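Local coordinates for protein putative phophotriesterase (Proteus mirabilis, PDB 3RHG) that binds two zinc ions in a binuclear amidohydrolase-type site and probably acts as a metal-dependent hydrolase on ester bonds, at residues A[21-26]-A[249-254]; A[198-203]-A[208-213]; A[272-277]-A[317-322]. One frame throughout, in Å; residues are numbered along the deposited sequence.

From the N terminus, the chain enters the barrel on strand 19-24, where contact 1 later closes a long loop when strand 249-252 arrives. Contact 2 is nested inside that loop and closes a short loop between strand 195-199 and the helix that follows it. Contact 3 comes after contact 1 has closed, and closes a loop of about 40 residues from helix 270-282 to helix 311-322 on the outside. Contacts 1 and 2 each hold ligands of the zinc pair and meet at the benzoic acid, where Met254 touches Trp203. Contacts 1 and 3 meet where Phe252 packs on Thr273, Ala276 and Val277. Contacts 2 and 3 do not touch.

Contact 1: A[21-26]-A[249-254]; sequences LPHEHL and WLEFDM. With ZN (zinc ion), chain B; BEZ (benzoic acid), chain D.
His23 and Asp253 bring the two backbones closest, with their CA atoms 6.3 Å apart. The chain turns a corner at Pro22 and His23, while residues 249-252 form a strand that ends just before Asp253. No direct hydrogen bond joins the segments. They meet inside the barrel through Pro22, His23, Glu251 and Asp253.

The Glu251 chain is extended, with CG anti to the backbone N (chi1 176°), and this carries its carboxylate across to His23. OE1 of Glu251 lies 3.1 Å from ND1 of His23, but at an angle too poor for a hydrogen bond. The two side chains cross at about a right angle, and the ring and carboxylate planes are 72° apart. ND1 of His23 bonds instead to OD1 of Asn197. OE2 of Glu251 faces Pro22, 3.9 Å from its CG. A water donates to both Pro22 O and Glu251 OE2, at 2.9 Å each, bridging the segments. Over one face of the His23 ring, OD2 of Asp253 stands 3.9 Å above the plane and toward the rim. OE1 of Glu251 is 2.5 Å from OD2 of Asp253, so a proton probably lies between the two acids. OD1 of Asp253 accepts a hydrogen bond from ND1 of His229, a ligand of the second metal.

NE2 of His23 binds zinc at 2.1 Å and NE2 of His25 binds the same ion, as the HxH pair of the amidohydrolase superfamily does. Glu166 and Asp294 complete the protein ligands. The contact joins first-shell His23 to second-shell acids, of which Asp253 reaches His229 at the other metal. Asn197 at ND1 and the zinc at NE2 together fix the rotation of the His23 ring. The Asp253 bond would probably make the His229 imidazole a somewhat stronger donor to its metal.

Contact 2: A[198-203]-A[208-213]; sequences IHMPGW and DEVLDI. With ZN (zinc ion), chain C; BEZ (benzoic acid), chain D.
Met200 and Ile198 meet Val210 in a small apolar contact, with no hydrogen bond across it. The thioether of Met200 does most of the touching on its side. SD of Met200 lies 3.8 Å from CG2 of Val210, and the methyl CE rests against that same carbon. The Met200 chain is bent at chi2 and chi3 (-66° and -71°), which brings SD and CE round to the helix. The two side chains run past each other in opposite directions. The other valine branch, CG1, turns to the strand and lies 4.3 Å from CG2 of Ile198. Val210 thus splits its two methyls between Ile198 and Met200.

The metal contact belongs to the residue between them. His199 binds the second zinc through ND1 at 2.0 Å, and its side chain takes no part in the packing on Val210. Glu166 and His229 also hold this ion. CE1 of His199 lies 3.5 Å from O1 of the benzoic acid. Trp203 meets that ligand in the plane of its indole, with CZ3 at the ring edge 3.9 Å from the carboxyl carbon C.

Asp208 and Asp212 of the helix form salt bridges with Arg246.

The contact joins strand 195-199 to helix 207-217, the first two elements of a beta-alpha-beta unit that ends in strand 225-227. Leu181 of helix 175-188 packs on both Ile198 and Val210, and Leu227 of strand 225-227 lies against Ile198 and Met200.

Contact 3: A[272-277]-A[317-322]; sequences DTVEAV and LSLLAQ
Val274 presses its CG2 methyl on Leu319, 3.7 Å from CB and 3.9 Å from CD1. The two side chains cross at about a right angle. The other methyl, CG1, is anti to the backbone N (chi1 170°) and lies near both the backbone O of Leu319 and CD2 of Leu320, 4.1 Å from the latter. Val274 and Leu320 pass alongside each other in opposite directions. CD2 of Leu320 also touches the backbone O of Val274 and ends 4.2 Å from CG1 of Val277, one helical turn on. This one leucine methyl therefore meets both valines.

The contact is wholly apolar between side chains. The segment axes approach to 9.9 Å and cross at -60°. The CA atoms of Val274 and Leu320 are nearest, 6.1 Å apart, and the contact is confined to a few residues near the crossing.

Other parts close round it. Phe316, one turn before Leu320, packs on Val274 and Val277. Ile330 and Leu333 of helix 327-333 lie against Leu320. Tyr39 of the second subunit packs on Leu319, so the patch borders the dimer interface.

The pair lies away from the metal site. Helix 270-282 follows strand 249-252, and helix 311-322 follows strand 289-291. Such packing of helices on the outside of the strands is typical of the (beta/alpha)8 barrel of the phosphotriesterase family.

Contact 1: A[21-26]-A[249-254]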
loop_
_atom_site.group_PDB
_atom_site.type_symbol
_atom_site.label_atom_id
_atom_site.label_comp_id
_atom_site.label_asym_id
_atom_site.label_seq_id
_atom_site.Cartn_x
_atom_site.Cartn_y
_atom_site.Cartn_z
ATOM N N LEU A 21 17.597 -4.567 -13.448
ATOM C CA LEU A 21 17.078 -3.602 -12.457
ATOM C C LEU A 21 18.208 -2.625 -12.154
ATOM O O LEU A 21 19.228 -3.004 -11.566
ATOM C CB LEU A 21 16.665 -4.322 -11.184
ATOM C CG LEU A 21 15.472 -5.278 -11.305
ATOM C CD1 LEU A 21 15.287 -6.073 -9.973
ATOM C CD2 LEU A 21 14.228 -4.479 -11.659
ATOM N N PRO A 22 18.037 -1.367 -12.565
ATOM C CA PRO A 22 19.139 -0.382 -12.510
ATOM C C PRO A 22 19.334 0.334 -11.184
ATOM O O PRO A 22 20.303 1.101 -11.044
ATOM C CB PRO A 22 18.756 0.629 -13.612
ATOM C CG PRO A 22 17.236 0.598 -13.585
ATOM C CD PRO A 22 16.875 -0.868 -13.320
ATOM N N HIS A 23 18.428 0.151 -10.229
ATOM C CA HIS A 23 18.630 0.863 -8.953
ATOM C C HIS A 23 18.056 0.067 -7.783
ATOM O O HIS A 23 16.848 0.133 -7.516
ATOM C CB HIS A 23 18.014 2.276 -8.959
ATOM C CG HIS A 23 18.310 3.069 -7.707
ATOM N ND1 HIS A 23 19.091 4.210 -7.701
ATOM C CD2 HIS A 23 17.932 2.868 -6.419
ATOM C CE1 HIS A 23 19.174 4.683 -6.466
ATOM N NE2 HIS A 23 18.483 3.886 -5.663
ATOM N N GLU A 24 18.924 -0.676 -7.097
ATOM C CA GLU A 24 18.514 -1.511 -5.960
ATOM C C GLU A 24 19.599 -1.414 -4.903
ATOM O O GLU A 24 20.673 -0.886 -5.176
ATOM C CB GLU A 24 18.358 -2.986 -6.414
ATOM C CG GLU A 24 17.399 -3.171 -7.567
ATOM C CD GLU A 24 15.977 -2.829 -7.202
ATOM O OE1 GLU A 24 15.629 -2.766 -5.985
ATOM O OE2 GLU A 24 15.189 -2.609 -8.142
ATOM N N HIS A 25 19.323 -1.919 -3.706
ATOM C CA HIS A 25 20.381 -2.112 -2.721
ATOM C C HIS A 25 20.370 -3.540 -2.254
ATOM O O HIS A 25 19.401 -3.976 -1.658
ATOM C CB HIS A 25 20.261 -1.122 -1.553
ATOM C CG HIS A 25 20.235 0.297 -2.025
ATOM N ND1 HIS A 25 21.384 1.028 -2.225
ATOM C CD2 HIS A 25 19.210 1.080 -2.444
ATOM C CE1 HIS A 25 21.071 2.221 -2.697
ATOM N NE2 HIS A 25 19.756 2.284 -2.832
ATOM N N LEU A 26 21.424 -4.280 -2.588
ATOM C CA LEU A 26 21.565 -5.648 -2.082
ATOM C C LEU A 26 22.099 -5.647 -0.657
ATOM O O LEU A 26 21.538 -6.320 0.205
ATOM C CB LEU A 26 22.472 -6.499 -2.979
ATOM C CG LEU A 26 21.772 -7.021 -4.244
ATOM C CD1 LEU A 26 21.285 -5.843 -5.102
ATOM C CD2 LEU A 26 22.683 -7.968 -5.048
ATOM N N TRP A 249 17.822 10.582 -18.419
ATOM C CA TRP A 249 16.878 9.527 -18.100
ATOM C C TRP A 249 16.127 9.858 -16.824
ATOM O O TRP A 249 16.732 10.342 -15.851
ATOM C CB TRP A 249 17.620 8.208 -17.879
ATOM C CG TRP A 249 18.349 7.684 -19.067
ATOM C CD1 TRP A 249 19.583 8.068 -19.512
ATOM C CD2 TRP A 249 17.902 6.648 -19.965
ATOM N NE1 TRP A 249 19.935 7.334 -20.630
ATOM C CE2 TRP A 249 18.934 6.441 -20.908
ATOM C CE3 TRP A 249 16.760 5.845 -20.021
ATOM C CZ2 TRP A 249 18.828 5.499 -21.948
ATOM C CZ3 TRP A 249 16.648 4.907 -21.066
ATOM C CH2 TRP A 249 17.694 4.732 -21.996
ATOM N N LEU A 250 14.823 9.614 -16.801
ATOM C CA LEU A 250 14.085 9.660 -15.548
ATOM C C LEU A 250 13.937 8.243 -15.034
ATOM O O LEU A 250 13.457 7.369 -15.746
ATOM C CB LEU A 250 12.699 10.314 -15.707
ATOM C CG LEU A 250 12.724 11.816 -16.017
ATOM C CD1 LEU A 250 11.284 12.377 -15.947
ATOM C CD2 LEU A 250 13.631 12.578 -15.063
ATOM N N GLU A 251 14.331 8.023 -13.787
ATOM C CA GLU A 251 14.246 6.704 -13.189
ATOM C C GLU A 251 13.142 6.679 -12.140
ATOM O O GLU A 251 13.151 7.473 -11.176
ATOM C CB GLU A 251 15.584 6.344 -12.546
ATOM C CG GLU A 251 15.601 5.024 -11.804
ATOM C CD GLU A 251 16.995 4.731 -11.308
ATOM O OE1 GLU A 251 17.354 5.100 -10.151
ATOM O OE2 GLU A 251 17.763 4.173 -12.107
ATOM N N PHE A 252 12.174 5.789 -12.354
ATOM C CA PHE A 252 11.095 5.527 -11.426
ATOM C C PHE A 252 11.530 4.299 -10.683
ATOM O O PHE A 252 11.301 3.169 -11.130
ATOM C CB PHE A 252 9.766 5.315 -12.174
ATOM C CG PHE A 252 9.233 6.575 -12.814
ATOM C CD1 PHE A 252 8.198 7.291 -12.217
ATOM C CD2 PHE A 252 9.780 7.050 -14.004
ATOM C CE1 PHE A 252 7.711 8.473 -12.803
ATOM C CE2 PHE A 252 9.308 8.215 -14.611
ATOM C CZ PHE A 252 8.258 8.930 -14.018
ATOM N N ASP A 253 12.219 4.513 -9.567
ATOM C CA ASP A 253 12.846 3.413 -8.857
ATOM C C ASP A 253 12.170 3.120 -7.510
ATOM O O ASP A 253 12.741 2.407 -6.677
ATOM C CB ASP A 253 14.342 3.719 -8.649
ATOM C CG ASP A 253 14.577 5.113 -8.123
ATOM O OD1 ASP A 253 13.758 5.549 -7.304
ATOM O OD2 ASP A 253 15.537 5.789 -8.557
ATOM N N MET A 254 10.945 3.616 -7.307
ATOM C CA MET A 254 10.242 3.392 -6.030
ATOM C C MET A 254 8.994 2.568 -6.286
ATOM O O MET A 254 8.010 2.639 -5.550
ATOM C CB MET A 254 9.902 4.721 -5.363
ATOM C CG MET A 254 11.148 5.536 -5.089
ATOM S SD MET A 254 10.836 7.290 -4.745
ATOM C CE MET A 254 9.969 7.199 -3.191
HETATM ZN ZN ZN B . 18.731 3.802 -3.622
HETATM C C BEZ D . 14.301 9.617 0.450
HETATM O O1 BEZ D . 14.845 10.518 -0.224
HETATM O O2 BEZ D . 14.114 9.789 1.678
HETATM C C1 BEZ D . 13.868 8.338 -0.192
HETATM C C2 BEZ D . 14.191 8.057 -1.523
HETATM C C3 BEZ D . 13.790 6.851 -2.095
HETATM C C4 BEZ D . 13.052 5.939 -1.353
HETATM C C5 BEZ D . 12.722 6.230 -0.032
HETATM C C6 BEZ D . 13.130 7.423 0.558
HETATM O O HOH W 1 20.608 3.677 -12.259
#

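Contact 2: A[198-203]-A[208-213]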
loop_
_atom_site.group_PDB
_atom_site.type_symbol
_atom_site.label_atom_id
_atom_site.label_comp_id
_atom_site.label_asym_id
_atom_site.label_seq_id
_atom_site.Cartn_x
_atom_site.Cartn_y
_atom_site.Cartn_z
ATOM N N ILE A 198 21.792 9.928 -9.989
ATOM C CA ILE A 198 21.726 10.983 -8.975
ATOM C C ILE A 198 20.587 10.705 -8.009
ATOM O O ILE A 198 19.435 10.653 -8.402
ATOM C CB ILE A 198 21.499 12.388 -9.610
ATOM C CG1 ILE A 198 22.460 12.638 -10.790
ATOM C CG2 ILE A 198 21.622 13.508 -8.553
ATOM C CD1 ILE A 198 23.876 12.567 -10.432
ATOM N N HIS A 199 20.907 10.591 -6.721
ATOM C CA HIS A 199 19.878 10.570 -5.711
ATOM C C HIS A 199 19.276 11.970 -5.669
ATOM O O HIS A 199 19.944 12.933 -5.258
ATOM C CB HIS A 199 20.480 10.239 -4.333
ATOM C CG HIS A 199 19.555 10.547 -3.194
ATOM N ND1 HIS A 199 18.720 9.604 -2.635
ATOM C CD2 HIS A 199 19.335 11.700 -2.507
ATOM C CE1 HIS A 199 18.015 10.165 -1.662
ATOM N NE2 HIS A 199 18.375 11.434 -1.564
ATOM N N MET A 200 18.032 12.100 -6.107
ATOM C CA MET A 200 17.325 13.374 -6.044
ATOM C C MET A 200 16.434 13.396 -4.825
ATOM O O MET A 200 15.951 12.360 -4.384
ATOM C CB MET A 200 16.449 13.579 -7.287
ATOM C CG MET A 200 17.281 13.681 -8.554
ATOM S SD MET A 200 18.333 15.159 -8.622
ATOM C CE MET A 200 17.051 16.397 -8.869
ATOM N N PRO A 201 16.190 14.597 -4.296
ATOM C CA PRO A 201 15.167 14.744 -3.253
ATOM C C PRO A 201 13.814 14.719 -3.957
ATOM O O PRO A 201 13.392 15.716 -4.534
ATOM C CB PRO A 201 15.488 16.105 -2.642
ATOM C CG PRO A 201 16.172 16.882 -3.771
ATOM C CD PRO A 201 16.901 15.855 -4.609
ATOM N N GLY A 202 13.170 13.551 -3.961
ATOM C CA GLY A 202 12.097 13.296 -4.903
ATOM C C GLY A 202 10.814 14.058 -4.678
ATOM O O GLY A 202 9.989 14.200 -5.620
ATOM N N TRP A 203 10.627 14.560 -3.456
ATOM C CA TRP A 203 9.463 15.394 -3.170
ATOM C C TRP A 203 9.739 16.891 -3.395
ATOM O O TRP A 203 8.874 17.731 -3.151
ATOM C CB TRP A 203 8.943 15.152 -1.748
ATOM C CG TRP A 203 8.355 13.772 -1.557
ATOM C CD1 TRP A 203 7.050 13.417 -1.696
ATOM C CD2 TRP A 203 9.065 12.574 -1.199
ATOM N NE1 TRP A 203 6.891 12.071 -1.435
ATOM C CE2 TRP A 203 8.114 11.535 -1.110
ATOM C CE3 TRP A 203 10.403 12.290 -0.903
ATOM C CZ2 TRP A 203 8.464 10.220 -0.768
ATOM C CZ3 TRP A 203 10.748 10.978 -0.560
ATOM C CH2 TRP A 203 9.779 9.965 -0.495
ATOM N N ASP A 208 16.357 21.057 -12.428
ATOM C CA ASP A 208 17.012 22.049 -13.289
ATOM C C ASP A 208 18.360 22.477 -12.694
ATOM O O ASP A 208 19.349 22.626 -13.415
ATOM C CB ASP A 208 16.145 23.282 -13.503
ATOM C CG ASP A 208 15.357 23.240 -14.794
ATOM O OD1 ASP A 208 15.847 22.681 -15.822
ATOM O OD2 ASP A 208 14.241 23.806 -14.797
ATOM N N GLU A 209 18.428 22.687 -11.380
ATOM C CA GLU A 209 19.714 23.145 -10.837
ATOM C C GLU A 209 20.775 22.041 -10.843
ATOM O O GLU A 209 21.963 22.310 -11.083
ATOM C CB GLU A 209 19.569 23.812 -9.476
ATOM C CG GLU A 209 19.442 22.867 -8.397
ATOM C CD GLU A 209 19.392 23.543 -7.029
ATOM O OE1 GLU A 209 20.302 24.338 -6.655
ATOM O OE2 GLU A 209 18.423 23.258 -6.334
ATOM N N VAL A 210 20.354 20.790 -10.651
ATOM C CA VAL A 210 21.296 19.684 -10.733
ATOM C C VAL A 210 21.816 19.559 -12.177
ATOM O O VAL A 210 23.020 19.384 -12.402
ATOM C CB VAL A 210 20.630 18.371 -10.293
ATOM C CG1 VAL A 210 21.421 17.147 -10.761
ATOM C CG2 VAL A 210 20.409 18.383 -8.761
ATOM N N LEU A 211 20.916 19.680 -13.153
ATOM C CA LEU A 211 21.334 19.597 -14.555
ATOM C C LEU A 211 22.109 20.830 -15.014
ATOM O O LEU A 211 22.972 20.735 -15.900
ATOM C CB LEU A 211 20.147 19.288 -15.481
ATOM C CG LEU A 211 19.500 17.926 -15.179
ATOM C CD1 LEU A 211 18.413 17.637 -16.195
ATOM C CD2 LEU A 211 20.552 16.818 -15.182
ATOM N N ASP A 212 21.851 21.984 -14.404
ATOM C CA ASP A 212 22.680 23.143 -14.744
ATOM C C ASP A 212 24.140 22.855 -14.369
ATOM O O ASP A 212 25.050 23.274 -15.070
ATOM C CB ASP A 212 22.203 24.417 -14.054
ATOM C CG ASP A 212 20.929 24.965 -14.644
ATOM O OD1 ASP A 212 20.483 24.493 -15.717
ATOM O OD2 ASP A 212 20.360 25.880 -14.041
ATOM N N ILE A 213 24.362 22.144 -13.261
ATOM C CA ILE A 213 25.726 21.760 -12.919
ATOM C C ILE A 213 26.261 20.659 -13.842
ATOM O O ILE A 213 27.327 20.815 -14.432
ATOM C CB ILE A 213 25.856 21.364 -11.420
ATOM C CG1 ILE A 213 25.608 22.592 -10.508
ATOM C CG2 ILE A 213 27.211 20.698 -11.153
ATOM C CD1 ILE A 213 25.331 22.207 -9.047
HETATM ZN ZN ZN C . 18.464 7.656 -3.112
HETATM C C BEZ D . 14.301 9.617 0.450
HETATM O O1 BEZ D . 14.845 10.518 -0.224
HETATM O O2 BEZ D . 14.114 9.789 1.678
HETATM C C1 BEZ D . 13.868 8.338 -0.192
HETATM C C2 BEZ D . 14.191 8.057 -1.523
HETATM C C3 BEZ D . 13.790 6.851 -2.095
HETATM C C4 BEZ D . 13.052 5.939 -1.353
HETATM C C5 BEZ D . 12.722 6.230 -0.032
HETATM C C6 BEZ D . 13.130 7.423 0.558
#

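Contact 3: A[272-277]-A[317-322]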
loop_
_atom_site.group_PDB
_atom_site.type_symbol
_atom_site.label_atom_id
_atom_site.label_comp_id
_atom_site.label_asym_id
_atom_site.label_seq_id
_atom_site.Cartn_x
_atom_site.Cartn_y
_atom_site.Cartn_z
ATOM N N ASP A 272 -0.494 5.159 -9.288
ATOM C CA ASP A 272 -0.065 6.537 -9.605
ATOM C C ASP A 272 1.067 6.470 -10.624
ATOM O O ASP A 272 1.131 7.249 -11.575
ATOM C CB ASP A 272 0.510 7.277 -8.372
ATOM C CG ASP A 272 -0.540 7.719 -7.361
ATOM O OD1 ASP A 272 -1.718 7.949 -7.734
ATOM O OD2 ASP A 272 -0.141 7.874 -6.158
ATOM N N THR A 273 2.016 5.582 -10.374
ATOM C CA THR A 273 3.224 5.522 -11.217
ATOM C C THR A 273 2.921 4.856 -12.564
ATOM O O THR A 273 3.496 5.228 -13.584
ATOM C CB THR A 273 4.347 4.849 -10.455
ATOM O OG1 THR A 273 4.671 5.709 -9.351
ATOM C CG2 THR A 273 5.600 4.683 -11.322
ATOM N N VAL A 274 1.993 3.895 -12.573
ATOM C CA VAL A 274 1.509 3.338 -13.843
ATOM C C VAL A 274 1.015 4.479 -14.740
ATOM O O VAL A 274 1.389 4.567 -15.902
ATOM C CB VAL A 274 0.379 2.309 -13.622
ATOM C CG1 VAL A 274 -0.280 1.909 -14.944
ATOM C CG2 VAL A 274 0.930 1.065 -12.901
ATOM N N GLU A 275 0.207 5.377 -14.184
ATOM C CA GLU A 275 -0.340 6.487 -14.958
ATOM C C GLU A 275 0.736 7.500 -15.390
ATOM O O GLU A 275 0.720 7.990 -16.522
ATOM C CB GLU A 275 -1.449 7.202 -14.177
ATOM C CG GLU A 275 -2.183 8.257 -15.005
ATOM C CD GLU A 275 -2.811 7.696 -16.295
ATOM O OE1 GLU A 275 -3.317 6.542 -16.300
ATOM O OE2 GLU A 275 -2.802 8.421 -17.314
ATOM N N ALA A 276 1.673 7.809 -14.499
ATOM C CA ALA A 276 2.740 8.749 -14.824
ATOM C C ALA A 276 3.594 8.179 -15.973
ATOM O O ALA A 276 3.872 8.872 -16.946
ATOM C CB ALA A 276 3.621 9.014 -13.600
ATOM N N VAL A 277 4.024 6.923 -15.837
ATOM C CA VAL A 277 4.877 6.296 -16.849
ATOM C C VAL A 277 4.119 6.124 -18.171
ATOM O O VAL A 277 4.649 6.425 -19.247
ATOM C CB VAL A 277 5.464 4.950 -16.341
ATOM C CG1 VAL A 277 6.093 4.135 -17.484
ATOM C CG2 VAL A 277 6.450 5.209 -15.178
ATOM N N LEU A 317 4.802 -4.205 -15.311
ATOM C CA LEU A 317 4.691 -4.323 -16.772
ATOM C C LEU A 317 3.302 -4.815 -17.194
ATOM O O LEU A 317 2.801 -4.408 -18.253
ATOM C CB LEU A 317 5.799 -5.220 -17.356
ATOM C CG LEU A 317 7.232 -4.690 -17.142
ATOM C CD1 LEU A 317 8.252 -5.536 -17.924
ATOM C CD2 LEU A 317 7.354 -3.233 -17.539
ATOM N N SER A 318 2.679 -5.683 -16.385
ATOM C CA SER A 318 1.297 -6.149 -16.653
ATOM C C SER A 318 0.303 -5.012 -16.510
ATOM O O SER A 318 -0.648 -4.888 -17.299
ATOM C CB SER A 318 0.887 -7.273 -15.690
ATOM O OG SER A 318 1.545 -8.466 -16.022
ATOM N N LEU A 319 0.501 -4.192 -15.480
ATOM C CA LEU A 319 -0.346 -3.038 -15.291
ATOM C C LEU A 319 -0.244 -2.055 -16.460
ATOM O O LEU A 319 -1.257 -1.482 -16.872
ATOM C CB LEU A 319 -0.029 -2.351 -13.956
ATOM C CG LEU A 319 -0.397 -3.164 -12.702
ATOM C CD1 LEU A 319 -0.011 -2.391 -11.404
ATOM C CD2 LEU A 319 -1.879 -3.561 -12.712
ATOM N N LEU A 320 0.964 -1.849 -16.990
ATOM C CA LEU A 320 1.113 -0.995 -18.182
ATOM C C LEU A 320 0.370 -1.554 -19.382
ATOM O O LEU A 320 -0.208 -0.796 -20.163
ATOM C CB LEU A 320 2.586 -0.775 -18.547
ATOM C CG LEU A 320 3.437 0.078 -17.616
ATOM C CD1 LEU A 320 4.922 0.053 -18.083
ATOM C CD2 LEU A 320 2.876 1.514 -17.551
ATOM N N ALA A 321 0.405 -2.874 -19.541
ATOM C CA ALA A 321 -0.298 -3.526 -20.637
ATOM C C ALA A 321 -1.809 -3.297 -20.520
ATOM O O ALA A 321 -2.480 -2.986 -21.509
ATOM C CB ALA A 321 0.023 -5.000 -20.644
ATOM N N GLN A 322 -2.343 -3.443 -19.309
ATOM C CA GLN A 322 -3.771 -3.218 -19.071
ATOM C C GLN A 322 -4.144 -1.763 -19.348
ATOM O O GLN A 322 -5.259 -1.465 -19.820
ATOM C CB GLN A 322 -4.154 -3.632 -17.647
ATOM C CG GLN A 322 -5.618 -3.454 -17.327
ATOM C CD GLN A 322 -6.523 -4.358 -18.174
ATOM O OE1 GLN A 322 -6.124 -5.454 -18.576
ATOM N NE2 GLN A 322 -7.746 -3.898 -18.440
#